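Local coordinates for beta-lactamase (Serratia marcescens, PDB 5GWA), which probably hydrolyses beta-lactam antibiotics to substituted beta-amino acids, as an extended-spectrum class A enzyme, and is caught here in complex with the inhibitor avibactam, at residues Asp5-Ser10 and Asp31-Asn36; Val37-His42 and Thr163-Val168; Asn140-Ala145 and Thr159-Pro164; Asn231-Ile236 and Ala245-Val250. One frame throughout, in Å; residues are numbered along the deposited sequence.

Interaction 1: Asp5-Ser10 and Asp31-Asn36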
loop_
_atom_site.group_PDB
_atom_site.type_symbol
_atom_site.label_atom_id
_atom_site.label_comp_id
_atom_site.label_asym_id
_atom_site.label_seq_id
_atom_site.Cartn_x
_atom_site.Cartn_y
_atom_site.Cartn_z
ATOM N N ASP A 5 8.680 -19.636 34.559
ATOM C CA ASP A 5 7.430 -19.165 35.136
ATOM C C ASP A 5 7.505 -17.695 35.530
ATOM O O ASP A 5 6.535 -16.952 35.368
ATOM C CB ASP A 5 7.037 -20.018 36.339
ATOM C CG ASP A 5 6.276 -21.254 35.934
ATOM O OD1 ASP A 5 5.073 -21.131 35.611
ATOM O OD2 ASP A 5 6.895 -22.335 35.876
ATOM N N SER A 6 8.665 -17.272 36.022
ATOM C CA SER A 6 8.873 -15.885 36.407
ATOM C C SER A 6 8.831 -14.923 35.209
ATOM O O SER A 6 8.240 -13.846 35.279
ATOM C CB SER A 6 10.215 -15.751 37.119
ATOM O OG SER A 6 10.345 -14.460 37.671
ATOM N N LEU A 7 9.493 -15.312 34.131
ATOM C CA LEU A 7 9.443 -14.564 32.869
ATOM C C LEU A 7 8.010 -14.439 32.361
ATOM O O LEU A 7 7.546 -13.350 32.021
ATOM C CB LEU A 7 10.313 -15.270 31.826
ATOM C CG LEU A 7 10.228 -14.754 30.387
ATOM C CD1 LEU A 7 10.614 -13.280 30.287
ATOM C CD2 LEU A 7 11.081 -15.614 29.475
ATOM N N LYS A 8 7.285 -15.542 32.367
ATOM C CA LYS A 8 5.877 -15.500 32.039
ATOM C C LYS A 8 5.083 -14.489 32.883
ATOM O O LYS A 8 4.249 -13.749 32.371
ATOM C CB LYS A 8 5.285 -16.891 32.167
ATOM C CG LYS A 8 3.895 -17.003 31.614
ATOM C CD LYS A 8 3.526 -18.447 31.400
ATOM C CE LYS A 8 2.033 -18.580 31.222
ATOM N NZ LYS A 8 1.697 -19.763 30.384
ATOM N N ASN A 9 5.281 -14.519 34.204
ATOM C CA ASN A 9 4.567 -13.607 35.091
ATOM C C ASN A 9 4.939 -12.151 34.792
ATOM O O ASN A 9 4.079 -11.275 34.814
ATOM C CB ASN A 9 4.850 -13.942 36.568
ATOM C CG ASN A 9 4.459 -15.371 36.939
ATOM O OD1 ASN A 9 3.480 -15.925 36.437
ATOM N ND2 ASN A 9 5.236 -15.977 37.831
ATOM N N SER A 10 6.190 -11.908 34.419
ATOM C CA SER A 10 6.610 -10.562 34.062
ATOM C C SER A 10 5.895 -10.071 32.809
ATOM O O SER A 10 5.517 -8.899 32.689
ATOM C CB SER A 10 8.108 -10.539 33.809
ATOM O OG SER A 10 8.530 -9.227 33.488
ATOM N N ASP A 31 17.212 -26.231 22.521
ATOM C CA ASP A 31 16.912 -26.724 23.878
ATOM C C ASP A 31 15.393 -26.775 24.090
ATOM O O ASP A 31 14.632 -26.611 23.135
ATOM C CB ASP A 31 17.629 -25.876 24.928
ATOM C CG ASP A 31 17.008 -24.518 25.117
ATOM O OD1 ASP A 31 15.863 -24.299 24.661
ATOM O OD2 ASP A 31 17.668 -23.666 25.741
ATOM N N ASN A 32 14.955 -27.062 25.318
ATOM C CA ASN A 32 13.553 -27.372 25.585
ATOM C C ASN A 32 12.715 -26.203 26.077
ATOM O O ASN A 32 11.601 -26.398 26.586
ATOM C CB ASN A 32 13.479 -28.506 26.600
ATOM C CG ASN A 32 14.231 -29.727 26.129
ATOM O OD1 ASN A 32 13.852 -30.348 25.131
ATOM N ND2 ASN A 32 15.365 -30.011 26.766
ATOM N N PHE A 33 13.252 -25.000 25.954
ATOM C CA PHE A 33 12.595 -23.814 26.453
ATOM C C PHE A 33 11.273 -23.596 25.743
ATOM O O PHE A 33 11.179 -23.774 24.527
ATOM C CB PHE A 33 13.457 -22.586 26.264
ATOM C CG PHE A 33 12.822 -21.335 26.780
ATOM C CD1 PHE A 33 12.724 -21.113 28.154
ATOM C CD2 PHE A 33 12.235 -20.424 25.914
ATOM C CE1 PHE A 33 12.133 -19.971 28.642
ATOM C CE2 PHE A 33 11.645 -19.270 26.401
ATOM C CZ PHE A 33 11.594 -19.047 27.771
ATOM N N LYS A 34 10.242 -23.295 26.526
ATOM C CA LYS A 34 8.897 -23.136 25.981
ATOM C C LYS A 34 8.123 -22.155 26.846
ATOM O O LYS A 34 8.141 -22.282 28.077
ATOM C CB LYS A 34 8.204 -24.494 25.909
ATOM C CG LYS A 34 6.722 -24.435 25.584
ATOM C CD LYS A 34 6.159 -25.837 25.370
ATOM C CE LYS A 34 4.889 -26.041 26.169
ATOM N NZ LYS A 34 4.448 -27.459 26.087
ATOM N N LEU A 35 7.499 -21.140 26.225
ATOM C CA LEU A 35 6.677 -20.180 26.935
ATOM C C LEU A 35 5.489 -19.808 26.066
ATOM O O LEU A 35 5.676 -19.496 24.887
ATOM C CB LEU A 35 7.502 -18.935 27.254
ATOM C CG LEU A 35 6.807 -17.892 28.127
ATOM C CD1 LEU A 35 7.808 -17.331 29.128
ATOM C CD2 LEU A 35 6.203 -16.780 27.291
ATOM N N ASN A 36 4.284 -19.832 26.641
ATOM C CA ASN A 36 3.054 -19.464 25.941
ATOM C C ASN A 36 2.273 -18.489 26.800
ATOM O O ASN A 36 2.182 -18.672 28.023
ATOM C CB ASN A 36 2.199 -20.692 25.705
ATOM C CG ASN A 36 2.794 -21.652 24.705
ATOM O OD1 ASN A 36 3.324 -21.263 23.665
ATOM N ND2 ASN A 36 2.747 -22.926 25.039
HETATM O O HOH W 1 4.123 -21.307 29.204
#

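Interaction 2: Val37-His42 and Thr163-Val168. With NA (sodium ion), chain K; NA (sodium ion), chain L.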
loop_
_atom_site.group_PDB
_atom_site.type_symbol
_atom_site.label_atom_id
_atom_site.label_comp_id
_atom_site.label_asym_id
_atom_site.label_seq_id
_atom_site.Cartn_x
_atom_site.Cartn_y
_atom_site.Cartn_z
ATOM N N VAL A 37 1.706 -17.456 26.184
ATOM C CA VAL A 37 0.811 -16.512 26.834
ATOM C C VAL A 37 -0.413 -16.292 25.948
ATOM O O VAL A 37 -0.273 -15.994 24.764
ATOM C CB VAL A 37 1.492 -15.161 27.110
ATOM C CG1 VAL A 37 0.514 -14.183 27.742
ATOM C CG2 VAL A 37 2.721 -15.372 27.978
ATOM N N ASN A 38 -1.613 -16.461 26.502
ATOM C CA ASN A 38 -2.853 -16.232 25.782
ATOM C C ASN A 38 -2.906 -17.045 24.489
ATOM O O ASN A 38 -3.484 -16.614 23.502
ATOM C CB ASN A 38 -3.071 -14.752 25.529
ATOM C CG ASN A 38 -3.147 -13.956 26.799
ATOM O OD1 ASN A 38 -3.686 -14.412 27.804
ATOM N ND2 ASN A 38 -2.582 -12.748 26.779
ATOM N N GLU A 39 -2.384 -18.264 24.537
ATOM C CA GLU A 39 -2.124 -19.025 23.322
ATOM C C GLU A 39 -3.304 -19.782 22.745
ATOM O O GLU A 39 -3.188 -20.340 21.653
ATOM C CB GLU A 39 -0.928 -19.971 23.493
ATOM C CG GLU A 39 -1.235 -21.243 24.283
ATOM C CD GLU A 39 -1.282 -21.085 25.795
ATOM O OE1 GLU A 39 -1.123 -19.975 26.367
ATOM O OE2 GLU A 39 -1.491 -22.161 26.424
ATOM N N LYS A 40 -4.398 -19.889 23.500
ATOM C CA LYS A 40 -5.530 -20.671 23.027
ATOM C C LYS A 40 -6.486 -19.833 22.164
ATOM O O LYS A 40 -7.434 -20.369 21.603
ATOM C CB LYS A 40 -6.220 -21.339 24.219
ATOM C CG LYS A 40 -5.366 -22.428 24.867
ATOM C CD LYS A 40 -6.203 -23.515 25.513
ATOM C CE LYS A 40 -5.325 -24.611 26.086
ATOM N NZ LYS A 40 -4.951 -25.566 25.004
ATOM N N HIS A 41 -6.245 -18.535 22.048
ATOM C CA HIS A 41 -7.024 -17.693 21.187
ATOM C C HIS A 41 -6.593 -17.822 19.743
ATOM O O HIS A 41 -5.497 -18.338 19.452
ATOM C CB HIS A 41 -6.935 -16.237 21.685
ATOM C CG HIS A 41 -7.439 -16.056 23.076
ATOM N ND1 HIS A 41 -8.776 -15.849 23.360
ATOM C CD2 HIS A 41 -6.807 -16.096 24.267
ATOM C CE1 HIS A 41 -8.923 -15.677 24.657
ATOM N NE2 HIS A 41 -7.737 -15.796 25.229
ATOM N N HIS A 42 -7.432 -17.314 18.834
ATOM C CA HIS A 42 -7.124 -17.296 17.409
ATOM C C HIS A 42 -6.786 -15.871 16.991
ATOM O O HIS A 42 -7.571 -14.956 17.176
ATOM C CB HIS A 42 -8.300 -17.830 16.606
ATOM C CG HIS A 42 -8.489 -19.299 16.770
ATOM N ND1 HIS A 42 -9.463 -20.019 16.101
ATOM C CD2 HIS A 42 -7.799 -20.193 17.504
ATOM C CE1 HIS A 42 -9.344 -21.296 16.409
ATOM N NE2 HIS A 42 -8.343 -21.434 17.252
ATOM N N THR A 163 -2.909 -19.992 16.231
ATOM C CA THR A 163 -2.456 -19.880 17.587
ATOM C C THR A 163 -0.977 -19.514 17.586
ATOM O O THR A 163 -0.267 -19.767 16.639
ATOM C CB THR A 163 -2.625 -21.161 18.390
ATOM O OG1 THR A 163 -1.894 -22.217 17.776
ATOM C CG2 THR A 163 -4.108 -21.530 18.553
ATOM N N PRO A 164 -0.497 -18.864 18.656
ATOM C CA PRO A 164 0.925 -18.450 18.598
ATOM C C PRO A 164 1.893 -19.621 18.716
ATOM O O PRO A 164 2.992 -19.584 18.151
ATOM C CB PRO A 164 1.095 -17.489 19.758
ATOM C CG PRO A 164 -0.252 -17.268 20.347
ATOM C CD PRO A 164 -1.218 -18.282 19.790
ATOM N N ASP A 165 1.524 -20.639 19.492
ATOM C CA ASP A 165 2.335 -21.832 19.613
ATOM C C ASP A 165 2.413 -22.622 18.321
ATOM O O ASP A 165 3.494 -23.080 17.976
ATOM C CB ASP A 165 1.932 -22.692 20.817
ATOM C CG ASP A 165 0.476 -23.089 20.818
ATOM O OD1 ASP A 165 -0.422 -22.286 20.513
ATOM O OD2 ASP A 165 0.197 -24.252 21.180
ATOM N N ALA A 166 1.351 -22.616 17.517
ATOM C CA ALA A 166 1.456 -23.222 16.181
ATOM C C ALA A 166 2.596 -22.543 15.413
ATOM O O ALA A 166 3.381 -23.198 14.705
ATOM C CB ALA A 166 0.169 -23.111 15.420
ATOM N N THR A 167 2.622 -21.219 15.451
ATOM C CA THR A 167 3.609 -20.511 14.683
ATOM C C THR A 167 5.019 -20.915 15.045
ATOM O O THR A 167 5.838 -21.166 14.157
ATOM C CB THR A 167 3.456 -18.997 14.857
ATOM O OG1 THR A 167 2.093 -18.615 14.625
ATOM C CG2 THR A 167 4.378 -18.266 13.936
ATOM N N VAL A 168 5.342 -20.935 16.337
ATOM C CA VAL A 168 6.706 -21.262 16.715
ATOM C C VAL A 168 7.029 -22.759 16.487
ATOM O O VAL A 168 8.171 -23.074 16.156
ATOM C CB VAL A 168 7.098 -20.821 18.124
ATOM C CG1 VAL A 168 7.090 -19.314 18.266
ATOM C CG2 VAL A 168 6.238 -21.506 19.186
HETATM NA NA NA K . -2.835 -23.118 21.493
HETATM NA NA NA L . -1.568 -24.773 18.684
HETATM O O HOH W 2 -2.831 -24.817 23.638
HETATM O O HOH W 3 -5.133 -24.512 21.305
HETATM O O HOH W 4 -0.233 -26.274 16.839
#

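Interaction 3: Asn140-Ala145 and Thr159-Pro164. With NA (sodium ion), chain L.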
loop_
_atom_site.group_PDB
_atom_site.type_symbol
_atom_site.label_atom_id
_atom_site.label_comp_id
_atom_site.label_asym_id
_atom_site.label_seq_id
_atom_site.Cartn_x
_atom_site.Cartn_y
_atom_site.Cartn_z
ATOM N N ASN A 140 -3.842 -25.931 14.086
ATOM C CA ASN A 140 -4.219 -24.587 14.598
ATOM C C ASN A 140 -3.661 -23.464 13.759
ATOM O O ASN A 140 -3.427 -22.352 14.272
ATOM C CB ASN A 140 -3.859 -24.393 16.054
ATOM C CG ASN A 140 -4.864 -25.039 16.983
ATOM O OD1 ASN A 140 -6.015 -25.281 16.597
ATOM N ND2 ASN A 140 -4.408 -25.450 18.121
ATOM N N ILE A 141 -3.598 -23.695 12.455
ATOM C CA ILE A 141 -3.372 -22.642 11.477
ATOM C C ILE A 141 -4.447 -22.753 10.405
ATOM O O ILE A 141 -4.662 -23.852 9.861
ATOM C CB ILE A 141 -1.974 -22.748 10.823
ATOM C CG1 ILE A 141 -0.877 -22.666 11.893
ATOM C CG2 ILE A 141 -1.763 -21.634 9.792
ATOM C CD1 ILE A 141 0.535 -22.892 11.428
ATOM N N SER A 142 -5.041 -21.620 10.045
ATOM C CA SER A 142 -6.093 -21.566 9.033
ATOM C C SER A 142 -5.694 -20.582 7.954
ATOM O O SER A 142 -5.520 -19.394 8.236
ATOM C CB SER A 142 -7.415 -21.158 9.660
ATOM O OG SER A 142 -8.411 -20.935 8.673
ATOM N N ILE A 143 -5.578 -21.065 6.722
ATOM C CA ILE A 143 -5.258 -20.207 5.573
ATOM C C ILE A 143 -6.416 -20.295 4.589
ATOM O O ILE A 143 -6.623 -21.348 3.938
ATOM C CB ILE A 143 -3.895 -20.569 4.959
ATOM C CG1 ILE A 143 -2.778 -20.334 5.994
ATOM C CG2 ILE A 143 -3.635 -19.837 3.642
ATOM C CD1 ILE A 143 -1.441 -20.951 5.677
ATOM N N LYS A 144 -7.100 -19.163 4.427
ATOM C CA LYS A 144 -8.371 -19.123 3.718
ATOM C C LYS A 144 -8.473 -18.024 2.663
ATOM O O LYS A 144 -9.378 -18.059 1.848
ATOM C CB LYS A 144 -9.486 -18.989 4.719
ATOM C CG LYS A 144 -9.602 -20.181 5.659
ATOM C CD LYS A 144 -10.052 -21.450 4.988
ATOM C CE LYS A 144 -9.815 -22.636 5.927
ATOM N NZ LYS A 144 -10.435 -23.877 5.392
ATOM N N ALA A 145 -7.742 -16.930 2.839
ATOM C CA ALA A 145 -8.024 -15.747 2.012
ATOM C C ALA A 145 -6.732 -15.136 1.512
ATOM O O ALA A 145 -5.775 -14.994 2.248
ATOM C CB ALA A 145 -8.764 -14.697 2.787
ATOM N N THR A 159 -10.285 -14.886 9.146
ATOM C CA THR A 159 -10.299 -16.249 8.630
ATOM C C THR A 159 -8.918 -16.825 8.418
ATOM O O THR A 159 -8.754 -18.042 8.269
ATOM C CB THR A 159 -11.128 -16.404 7.341
ATOM O OG1 THR A 159 -10.497 -15.737 6.240
ATOM C CG2 THR A 159 -12.507 -15.842 7.531
ATOM N N ASN A 160 -7.924 -15.946 8.337
ATOM C CA ASN A 160 -6.527 -16.341 8.284
ATOM C C ASN A 160 -5.935 -16.236 9.689
ATOM O O ASN A 160 -5.343 -15.221 10.059
ATOM C CB ASN A 160 -5.734 -15.425 7.368
ATOM C CG ASN A 160 -6.045 -15.621 5.915
ATOM O OD1 ASN A 160 -6.267 -16.733 5.450
ATOM N ND2 ASN A 160 -5.987 -14.561 5.169
ATOM N N TRP A 161 -6.157 -17.264 10.495
ATOM C CA TRP A 161 -5.844 -17.193 11.919
ATOM C C TRP A 161 -4.846 -18.235 12.345
ATOM O O TRP A 161 -4.615 -19.235 11.636
ATOM C CB TRP A 161 -7.121 -17.332 12.768
ATOM C CG TRP A 161 -7.909 -18.626 12.543
ATOM C CD1 TRP A 161 -9.089 -18.752 11.866
ATOM C CD2 TRP A 161 -7.659 -19.907 13.142
ATOM N NE1 TRP A 161 -9.509 -20.071 11.889
ATOM C CE2 TRP A 161 -8.671 -20.787 12.699
ATOM C CE3 TRP A 161 -6.684 -20.398 14.003
ATOM C CZ2 TRP A 161 -8.685 -22.141 13.047
ATOM C CZ3 TRP A 161 -6.729 -21.741 14.363
ATOM C CH2 TRP A 161 -7.731 -22.579 13.884
ATOM N N THR A 162 -4.280 -18.029 13.525
ATOM C CA THR A 162 -3.330 -18.952 14.090
ATOM C C THR A 162 -3.361 -18.914 15.599
ATOM O O THR A 162 -3.700 -17.875 16.184
ATOM C CB THR A 162 -1.897 -18.622 13.596
ATOM O OG1 THR A 162 -1.018 -19.709 13.899
ATOM C CG2 THR A 162 -1.376 -17.342 14.224
ATOM N N THR A 163 -2.909 -19.992 16.231
ATOM C CA THR A 163 -2.456 -19.880 17.587
ATOM C C THR A 163 -0.977 -19.514 17.586
ATOM O O THR A 163 -0.267 -19.767 16.639
ATOM C CB THR A 163 -2.625 -21.161 18.390
ATOM O OG1 THR A 163 -1.894 -22.217 17.776
ATOM C CG2 THR A 163 -4.108 -21.530 18.553
ATOM N N PRO A 164 -0.497 -18.864 18.656
ATOM C CA PRO A 164 0.925 -18.450 18.598
ATOM C C PRO A 164 1.893 -19.621 18.716
ATOM O O PRO A 164 2.992 -19.584 18.151
ATOM C CB PRO A 164 1.095 -17.489 19.758
ATOM C CG PRO A 164 -0.252 -17.268 20.347
ATOM C CD PRO A 164 -1.218 -18.282 19.790
HETATM NA NA NA L . -1.568 -24.773 18.684
HETATM O O HOH W 4 -0.233 -26.274 16.839
#

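Interaction 4: Asn231-Ile236 and Ala245-Val250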
loop_
_atom_site.group_PDB
_atom_site.type_symbol
_atom_site.label_atom_id
_atom_site.label_comp_id
_atom_site.label_asym_id
_atom_site.label_seq_id
_atom_site.Cartn_x
_atom_site.Cartn_y
_atom_site.Cartn_z
ATOM N N ASN A 231 1.798 -7.671 14.316
ATOM C CA ASN A 231 2.417 -8.953 14.568
ATOM C C ASN A 231 3.886 -8.945 14.128
ATOM O O ASN A 231 4.244 -8.230 13.185
ATOM C CB ASN A 231 1.735 -10.042 13.719
ATOM C CG ASN A 231 0.208 -10.072 13.872
ATOM O OD1 ASN A 231 -0.341 -9.806 14.963
ATOM N ND2 ASN A 231 -0.451 -10.651 12.856
ATOM N N ASP A 232 4.663 -9.861 14.704
ATOM C CA ASP A 232 6.025 -10.171 14.216
ATOM C C ASP A 232 6.382 -11.577 14.690
ATOM O O ASP A 232 6.102 -11.953 15.842
ATOM C CB ASP A 232 6.993 -9.122 14.711
ATOM C CG ASP A 232 8.294 -9.087 13.916
ATOM O OD1 ASP A 232 8.349 -9.726 12.826
ATOM O OD2 ASP A 232 9.209 -8.349 14.360
ATOM N N ILE A 233 6.901 -12.391 13.763
ATOM C CA ILE A 233 7.250 -13.791 14.032
ATOM C C ILE A 233 8.639 -14.061 13.497
ATOM O O ILE A 233 9.010 -13.477 12.477
ATOM C CB ILE A 233 6.226 -14.788 13.426
ATOM C CG1 ILE A 233 6.328 -14.883 11.907
ATOM C CG2 ILE A 233 4.826 -14.398 13.843
ATOM C CD1 ILE A 233 5.518 -16.033 11.339
ATOM N N GLY A 234 9.424 -14.901 14.165
ATOM C CA GLY A 234 10.770 -15.176 13.626
ATOM C C GLY A 234 11.617 -16.046 14.488
ATOM O O GLY A 234 11.164 -16.593 15.496
ATOM N N ILE A 235 12.870 -16.150 14.072
ATOM C CA ILE A 235 13.886 -16.914 14.798
ATOM C C ILE A 235 15.027 -15.972 15.097
ATOM O O ILE A 235 15.516 -15.281 14.192
ATOM C CB ILE A 235 14.414 -18.113 13.998
ATOM C CG1 ILE A 235 13.279 -18.978 13.458
ATOM C CG2 ILE A 235 15.385 -18.949 14.865
ATOM C CD1 ILE A 235 12.961 -18.678 12.013
ATOM N N ILE A 236 15.476 -15.950 16.354
ATOM C CA ILE A 236 16.492 -15.016 16.781
ATOM C C ILE A 236 17.739 -15.775 17.229
ATOM O O ILE A 236 17.640 -16.798 17.920
ATOM C CB ILE A 236 15.938 -14.138 17.904
ATOM C CG1 ILE A 236 14.725 -13.373 17.349
ATOM C CG2 ILE A 236 16.966 -13.174 18.438
ATOM C CD1 ILE A 236 14.024 -12.469 18.324
ATOM N N ALA A 245 12.699 -19.423 18.538
ATOM C CA ALA A 245 11.563 -18.965 17.750
ATOM C C ALA A 245 10.590 -18.227 18.639
ATOM O O ALA A 245 10.401 -18.602 19.806
ATOM C CB ALA A 245 10.885 -20.138 17.092
ATOM N N ILE A 246 10.118 -17.081 18.159
ATOM C CA ILE A 246 9.187 -16.268 18.915
ATOM C C ILE A 246 8.099 -15.749 17.968
ATOM O O ILE A 246 8.357 -15.395 16.827
ATOM C CB ILE A 246 9.902 -15.114 19.652
ATOM C CG1 ILE A 246 8.936 -14.226 20.427
ATOM C CG2 ILE A 246 10.749 -14.294 18.696
ATOM C CD1 ILE A 246 9.618 -13.377 21.471
ATOM N N ALA A 247 6.869 -15.712 18.469
ATOM C CA ALA A 247 5.769 -15.110 17.745
ATOM C C ALA A 247 4.944 -14.241 18.657
ATOM O O ALA A 247 4.570 -14.679 19.758
ATOM C CB ALA A 247 4.917 -16.187 17.138
ATOM N N VAL A 248 4.725 -12.986 18.273
ATOM C CA VAL A 248 3.888 -12.097 19.061
ATOM C C VAL A 248 2.794 -11.522 18.183
ATOM O O VAL A 248 3.064 -10.979 17.108
ATOM C CB VAL A 248 4.677 -10.951 19.738
ATOM C CG1 VAL A 248 3.761 -10.078 20.581
ATOM C CG2 VAL A 248 5.824 -11.506 20.582
ATOM N N TYR A 249 1.539 -11.640 18.637
ATOM C CA TYR A 249 0.385 -11.105 17.928
ATOM C C TYR A 249 -0.331 -10.111 18.830
ATOM O O TYR A 249 -0.869 -10.490 19.858
ATOM C CB TYR A 249 -0.613 -12.225 17.570
ATOM C CG TYR A 249 -0.003 -13.277 16.711
ATOM C CD1 TYR A 249 0.702 -14.332 17.260
ATOM C CD2 TYR A 249 -0.140 -13.232 15.327
ATOM C CE1 TYR A 249 1.256 -15.310 16.459
ATOM C CE2 TYR A 249 0.519 -14.131 14.516
ATOM C CZ TYR A 249 1.216 -15.140 15.082
ATOM O OH TYR A 249 1.789 -16.033 14.230
ATOM N N VAL A 250 -0.217 -8.811 18.543
ATOM C CA VAL A 250 -0.994 -7.807 19.269
ATOM C C VAL A 250 -2.294 -7.586 18.526
ATOM O O VAL A 250 -2.308 -7.049 17.409
ATOM C CB VAL A 250 -0.203 -6.476 19.381
ATOM C CG1 VAL A 250 -1.019 -5.444 20.145
ATOM C CG2 VAL A 250 1.157 -6.689 20.012
#

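Interaction 1: Asp5-Ser10 and Asp31-Asn36
L35, K8 and L7 contribute most of the surface buried where the N-terminal helix 4-15 rests beside strand 34-37, an edge strand of the five-stranded antiparallel sheet. Helix and strand run nearly the same way, their short axes 26° apart and 9.1 Å from each other at closest approach. L35 CD1 lies against the helix backbone at K8, 3.7 Å from K8 N and equally near L7 CD2. L7 and L35 cross at about a right angle. The same L7 CD2 reaches the edge of the F33 ring, 3.9 Å from F33 CZ and close to the ring plane. Branched leucines suit this place because one methyl can serve two neighbours at once; Y274 of helix 257-276 also packs on L7.

K8 works differently. With CG turned opposite its backbone N (chi1 -170°) and the rest of the chain extended, it runs up past L35, and NZ donates to N36 O over 2.6 Å. A water accepts from both K8 NZ (3.1 Å) and N36 N (3.0 Å), linking the ammonium to the backbone on a second path. Beyond F33, an Asx turn, with F33 N donating to D31 OD1, shapes the chain entering the strand. A long, flexible lysine thus lays its CB on L35 and carries its ammonium to the strand carbonyl, and its positive charge probably strengthens that bond.

Interaction 2: Val37-His42 and Thr163-Val168
A type I turn from N38 to H41 carries E39 past the start of helix 164-175, bringing E39 CA to 5.7 Å from P164 CA and H42 CA to 5.3 Å from T163 CA. The E39 carbonyl points into the junction, its O lying 3.4 Å from both T163 CB and P164 CD. Proline suits the first turn of a helix, where its missing N-H costs no bond, and here its ring packs against the E39 backbone.

T163 is the N-cap residue. Its OG1 sits between its own backbone N and carbonyl carbon (chi1 59°), from where it donates to D165 OD1 from above the carboxylate plane. A metal links the two segments: one sodium ion is bound by E39 O (2.8 Å), D165 OD1 (2.7 Å) and two waters. K40 NZ donates to one of those waters, 2.6 Å away, which adds a second-shell link from the turn. Another sodium ion lies 2.7 Å from T163 OG1 and has a water as a further ligand. A carboxylate at this helix start probably offsets the positive charge of the ions and of the helix end. Just after the turn, H42 CD2 approaches T163 CG2 at 4.1 Å, the two side chains lying alongside and pointing the same way.

Interaction 3: Asn140-Ala145 and Thr159-Pro164
In N160, CG swings away from its own carbonyl carbon (chi1 -71°) and a small second torsion turns the amide to the backbone of K144 and A145. OD1 then accepts twice: from K144 N, 2.8 Å away and almost straight beyond the C=O, and from A145 N at 3.0 Å, which comes in at a steep angle. ND2 returns a bond to A145 O (3.0 Å), so both ends of the amide hold the other segment.

W161 has CG between its backbone N and carbonyl carbon (chi1 58°), which lays the indole across the sheet. S142 CB sits over one face, 3.4 Å from the centroid of the five-membered ring in a CH-pi contact, while H42 stacks on the opposite face. Small S142 can fit so close under the ring, and its OG donates to T159 O at 2.9 Å. Backbone bonds from S142 N to W161 O (2.9 Å) and from T163 N to N140 O (3.1 Å) tie the antiparallel strands.

The intervening residues, E147 of the inhibitor pocket among them, form the omega loop of class A enzymes. Many relatives close its neck with an arginine-aspartate salt bridge; here a buried neutral amide pairs with backbone, so the closure probably depends little on charge.

Interaction 4: Asn231-Ile236 and Ala245-Val250
Strands 227-237 and 243-253 make an antiparallel beta hairpin within the five-stranded sheet of the class A fold, with D232 opposite V248 and G234 opposite I246 as hydrogen-bonded pairs. The four bonds are short and fairly straight. G234 N lies 2.9 Å from I246 O, and the longest, from D232 N to V248 O, is 3.1 Å. G234 is almost fully extended and adds no side chain beside I246, whose CG2 instead meets I236 CD1 at 3.8 Å.

On the face bearing I233, A247 and Y249, helix 164-175 packs down through T167, V168 and L171. Alanine suits position 247 because its lone methyl leaves the helix close to the sheet; its CB touches I233 CG2 at 3.8 Å. CG2 of I233, set opposite the carbonyl carbon while CG1 sits between the backbone N and the carbonyl carbon (chi1 73°), also reaches the phenol end of Y249, whose OH is hydrogen-bonded to T167 OG1. On the other face, the D232 carboxylate turns away from V248 to H214 and the backbone N of L202.

N231 ends the contact near the inhibitor pocket. Its ND2 donates to P44 O, and its amide, inclined 65° to the Y249 ring, places OD1 3.5 Å from Y249 CD2.

In the fold
The start of helix 164-175 brings interactions 2, 3 and 4 together. Interactions 2 and 3 share T163 and P164, have centres about 11 Å apart, and both touch one sodium ion; A166 CB also packs on I141 CG1 at 3.7 Å. Interaction 4, whose centre is likewise about 11 Å from that of interaction 2, joins it through a probable hydrogen bond of 2.6 Å between T167 OG1 and Y249 OH. Interaction 1 lies apart at the outer edge of the sheet, where K8 CG meets V37 CG2 of interaction 2 at 4.2 Å. Two side chains come near the bound avibactam: that of N231 in interaction 4 is about 7 Å from it. The side chain of N160 in interaction 3 is about 10 Å from the bound avibactam.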